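Local coordinates for protein spectinomycin phosphotransferase (Legionella pneumophila, PDB 3I1A) that probably transfers a phosphate group from a nucleotide to spectinomycin, a kinase-like reaction that makes the bacterium resistant to this antibiotic, at residues K239-G247 / I260-E269. Numbering follows the deposited sequence.
Sequences KERDLMFIG and IQYFYEGYGE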
loop_
_atom_site.group_PDB
_atom_site.type_symbol
_atom_site.label_atom_id
_atom_site.label_comp_id
_atom_site.label_asym_id
_atom_site.label_seq_id
_atom_site.Cartn_x
_atom_site.Cartn_y
_atom_site.Cartn_z
ATOM N N LYS A 239 8.769 12.246 -5.459
ATOM C CA LYS A 239 7.352 12.141 -5.777
ATOM C C LYS A 239 7.042 10.984 -6.713
ATOM O O LYS A 239 5.919 10.466 -6.700
ATOM C CB LYS A 239 6.850 13.450 -6.411
ATOM C CG LYS A 239 7.500 13.823 -7.761
ATOM C CD LYS A 239 6.877 15.128 -8.302
ATOM C CE LYS A 239 7.360 15.453 -9.729
ATOM N NZ LYS A 239 8.834 15.661 -9.850
ATOM N N GLU A 240 8.024 10.591 -7.527
ATOM C CA GLU A 240 7.831 9.505 -8.471
ATOM C C GLU A 240 7.511 8.163 -7.790
ATOM O O GLU A 240 6.977 7.254 -8.428
ATOM C CB GLU A 240 9.058 9.408 -9.400
ATOM C CG GLU A 240 9.187 10.592 -10.404
ATOM C CD GLU A 240 9.646 11.914 -9.790
ATOM O OE1 GLU A 240 10.169 11.941 -8.650
ATOM O OE2 GLU A 240 9.495 12.948 -10.471
ATOM N N ARG A 241 7.825 8.053 -6.503
ATOM C CA ARG A 241 7.490 6.856 -5.716
ATOM C C ARG A 241 5.974 6.618 -5.819
ATOM O O ARG A 241 5.499 5.464 -5.855
ATOM C CB ARG A 241 7.858 7.099 -4.262
ATOM C CG ARG A 241 7.206 6.157 -3.259
ATOM C CD ARG A 241 7.841 4.782 -3.282
ATOM N NE ARG A 241 7.257 3.951 -4.336
ATOM C CZ ARG A 241 7.537 2.666 -4.474
ATOM N NH1 ARG A 241 8.384 2.082 -3.627
ATOM N NH2 ARG A 241 6.985 1.969 -5.467
ATOM N N ASP A 242 5.208 7.707 -5.809
ATOM C CA ASP A 242 3.766 7.595 -5.956
ATOM C C ASP A 242 3.302 7.762 -7.411
ATOM O O ASP A 242 2.377 7.070 -7.873
ATOM C CB ASP A 242 3.029 8.645 -5.095
ATOM C CG ASP A 242 3.067 8.321 -3.619
ATOM O OD1 ASP A 242 3.392 7.169 -3.261
ATOM O OD2 ASP A 242 2.740 9.217 -2.818
ATOM N N LEU A 243 3.932 8.665 -8.156
ATOM C CA LEU A 243 3.483 8.892 -9.522
ATOM C C LEU A 243 3.609 7.679 -10.447
ATOM O O LEU A 243 2.878 7.582 -11.430
ATOM C CB LEU A 243 4.207 10.115 -10.131
ATOM C CG LEU A 243 3.863 11.423 -9.398
ATOM C CD1 LEU A 243 4.547 12.651 -10.089
ATOM C CD2 LEU A 243 2.347 11.603 -9.376
ATOM N N MET A 244 4.510 6.756 -10.121
ATOM C CA MET A 244 4.729 5.587 -10.957
ATOM C C MET A 244 3.470 4.740 -11.116
ATOM O O MET A 244 3.336 3.992 -12.088
ATOM C CB MET A 244 5.849 4.723 -10.376
ATOM C CG MET A 244 5.537 4.131 -9.018
ATOM S SD MET A 244 6.077 2.377 -8.860
ATOM C CE MET A 244 4.573 1.551 -9.526
ATOM N N PHE A 245 2.549 4.869 -10.177
ATOM C CA PHE A 245 1.318 4.089 -10.232
ATOM C C PHE A 245 0.316 4.611 -11.263
ATOM O O PHE A 245 -0.533 3.856 -11.747
ATOM C CB PHE A 245 0.665 4.057 -8.851
ATOM C CG PHE A 245 1.433 3.229 -7.847
ATOM C CD1 PHE A 245 2.378 3.823 -7.004
ATOM C CD2 PHE A 245 1.252 1.850 -7.781
ATOM C CE1 PHE A 245 3.135 3.047 -6.112
ATOM C CE2 PHE A 245 2.010 1.069 -6.883
ATOM C CZ PHE A 245 2.943 1.667 -6.057
ATOM N N ILE A 246 0.409 5.894 -11.613
ATOM C CA ILE A 246 -0.533 6.470 -12.584
ATOM C C ILE A 246 -0.080 5.965 -13.941
ATOM O O ILE A 246 0.998 6.319 -14.420
ATOM C CB ILE A 246 -0.513 8.019 -12.500
ATOM C CG1 ILE A 246 -0.721 8.451 -11.033
ATOM C CG2 ILE A 246 -1.588 8.621 -13.416
ATOM C CD1 ILE A 246 -2.033 7.959 -10.376
ATOM N N GLY A 247 -0.889 5.094 -14.543
ATOM C CA GLY A 247 -0.501 4.496 -15.811
ATOM C C GLY A 247 0.452 3.316 -15.566
ATOM O O GLY A 247 0.998 2.727 -16.509
ATOM N N ILE A 260 -4.133 8.994 -17.342
ATOM C CA ILE A 260 -2.942 9.793 -17.096
ATOM C C ILE A 260 -3.242 11.279 -17.317
ATOM O O ILE A 260 -2.867 12.139 -16.504
ATOM C CB ILE A 260 -1.799 9.309 -17.995
ATOM C CG1 ILE A 260 -1.472 7.853 -17.639
ATOM C CG2 ILE A 260 -0.582 10.205 -17.833
ATOM C CD1 ILE A 260 -0.447 7.227 -18.536
ATOM N N GLN A 261 -3.958 11.583 -18.395
ATOM C CA GLN A 261 -4.326 12.962 -18.709
ATOM C C GLN A 261 -5.183 13.609 -17.629
ATOM O O GLN A 261 -4.933 14.743 -17.226
ATOM C CB GLN A 261 -5.091 13.019 -20.042
ATOM C CG GLN A 261 -5.559 14.420 -20.414
ATOM C CD GLN A 261 -6.482 14.428 -21.627
ATOM O OE1 GLN A 261 -6.712 13.392 -22.267
ATOM N NE2 GLN A 261 -7.022 15.600 -21.942
ATOM N N TYR A 262 -6.211 12.894 -17.175
ATOM C CA TYR A 262 -7.095 13.414 -16.141
ATOM C C TYR A 262 -6.320 13.575 -14.827
ATOM O O TYR A 262 -6.450 14.588 -14.108
ATOM C CB TYR A 262 -8.283 12.456 -15.924
ATOM C CG TYR A 262 -9.113 12.131 -17.151
ATOM C CD1 TYR A 262 -10.005 11.045 -17.145
ATOM C CD2 TYR A 262 -9.011 12.891 -18.317
ATOM C CE1 TYR A 262 -10.771 10.728 -18.277
ATOM C CE2 TYR A 262 -9.778 12.581 -19.462
ATOM C CZ TYR A 262 -10.648 11.503 -19.432
ATOM O OH TYR A 262 -11.381 11.189 -20.566
ATOM N N PHE A 263 -5.509 12.573 -14.498
ATOM C CA PHE A 263 -4.728 12.662 -13.274
ATOM C C PHE A 263 -3.864 13.921 -13.254
ATOM O O PHE A 263 -3.926 14.693 -12.295
ATOM C CB PHE A 263 -3.813 11.456 -13.092
ATOM C CG PHE A 263 -2.923 11.561 -11.874
ATOM C CD1 PHE A 263 -3.386 11.173 -10.616
ATOM C CD2 PHE A 263 -1.642 12.129 -11.976
ATOM C CE1 PHE A 263 -2.606 11.346 -9.479
ATOM C CE2 PHE A 263 -0.851 12.307 -10.835
ATOM C CZ PHE A 263 -1.334 11.914 -9.589
ATOM N N TYR A 264 -3.075 14.137 -14.303
ATOM C CA TYR A 264 -2.207 15.308 -14.312
ATOM C C TYR A 264 -2.918 16.624 -14.435
ATOM O O TYR A 264 -2.382 17.672 -14.045
ATOM C CB TYR A 264 -1.112 15.146 -15.354
ATOM C CG TYR A 264 -0.038 14.225 -14.837
ATOM C CD1 TYR A 264 0.007 12.880 -15.202
ATOM C CD2 TYR A 264 0.911 14.693 -13.921
ATOM C CE1 TYR A 264 0.969 12.027 -14.672
ATOM C CE2 TYR A 264 1.867 13.852 -13.384
ATOM C CZ TYR A 264 1.898 12.530 -13.760
ATOM O OH TYR A 264 2.872 11.727 -13.240
ATOM N N GLU A 265 -4.123 16.613 -14.991
ATOM C CA GLU A 265 -4.861 17.860 -15.019
ATOM C C GLU A 265 -5.125 18.254 -13.549
ATOM O O GLU A 265 -5.161 19.437 -13.195
ATOM C CB GLU A 265 -6.193 17.701 -15.763
ATOM C CG GLU A 265 -6.907 19.038 -15.912
ATOM C CD GLU A 265 -8.205 18.933 -16.680
ATOM O OE1 GLU A 265 -8.242 18.136 -17.652
ATOM O OE2 GLU A 265 -9.173 19.652 -16.316
ATOM N N GLY A 266 -5.302 17.260 -12.677
ATOM C CA GLY A 266 -5.539 17.551 -11.276
ATOM C C GLY A 266 -4.262 17.769 -10.480
ATOM O O GLY A 266 -4.199 18.628 -9.613
ATOM N N TYR A 267 -3.237 16.984 -10.783
ATOM C CA TYR A 267 -1.964 17.067 -10.069
ATOM C C TYR A 267 -1.211 18.367 -10.419
ATOM O O TYR A 267 -0.537 18.959 -9.571
ATOM C CB TYR A 267 -1.133 15.839 -10.437
ATOM C CG TYR A 267 0.083 15.626 -9.562
ATOM C CD1 TYR A 267 -0.040 15.095 -8.277
ATOM C CD2 TYR A 267 1.353 15.967 -10.022
ATOM C CE1 TYR A 267 1.100 14.919 -7.457
ATOM C CE2 TYR A 267 2.483 15.795 -9.226
ATOM C CZ TYR A 267 2.348 15.279 -7.945
ATOM O OH TYR A 267 3.471 15.183 -7.143
ATOM N N GLY A 268 -1.334 18.786 -11.670
ATOM C CA GLY A 268 -0.711 20.024 -12.117
ATOM C C GLY A 268 0.744 19.994 -12.506
ATOM O O GLY A 268 1.113 20.482 -13.569
ATOM N N GLU A 269 1.581 19.431 -11.641
ATOM C CA GLU A 269 3.012 19.352 -11.893
ATOM C C GLU A 269 3.342 18.285 -12.930
ATOM O O GLU A 269 3.228 17.086 -12.663
ATOM C CB GLU A 269 3.758 19.048 -10.589
ATOM C CG GLU A 269 5.262 18.993 -10.781
ATOM C CD GLU A 269 5.775 20.264 -11.412
ATOM O OE1 GLU A 269 5.801 21.303 -10.719
ATOM O OE2 GLU A 269 6.122 20.234 -12.606
HETATM O O HOH W 1 3.110 9.065 -13.834
#
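Ile246 packs over one face of the Phe263 ring. Ile246 CG1 sits 3.6 Å from the ring centroid of Phe263, only 3° off the normal, a CH-pi contact. Ile246 CD1 reaches over Phe263 CD1 and CE1 on that face, and Ile246 CG2 lies near Phe263 CG and CB. CG of Phe263 is anti to the backbone N (chi1 176°), which carries the ring out toward 239-247. Leu243 spreads its two methyls among three aromatic rings. Leu243 CD2 approaches Phe263 CE2 obliquely at 3.6 Å and also lies over a face of Tyr267, offset toward the rim. Leu243 CD1 meets the edge of Tyr264, 3.7 Å from Tyr264 OH. At the Gly247 end, Ile260 CD1 packs on Gly247 CA at 3.9 Å. At the other end the aliphatic CD of Lys239 lies 3.6 Å from Tyr267 OH.

Several polar groups at the border of this apolar core have partners. A water is hydrogen-bonded to Tyr264 OH (2.7 Å) and donates to Leu243 O (2.8 Å), joining the segments. Tyr267 OH bonds to His129 of helix 115-129, and His129 also bonds to Asp242. Lys239 NZ forms a salt bridge with Glu240 OE2 (2.9 Å) and also bonds Asn271 O.

The contact packs helix 257-267 of this kinase-like fold against the short helix 240-243 and the turn after it. Its direct contacts are mainly apolar and aromatic, and the water supplies a polar link.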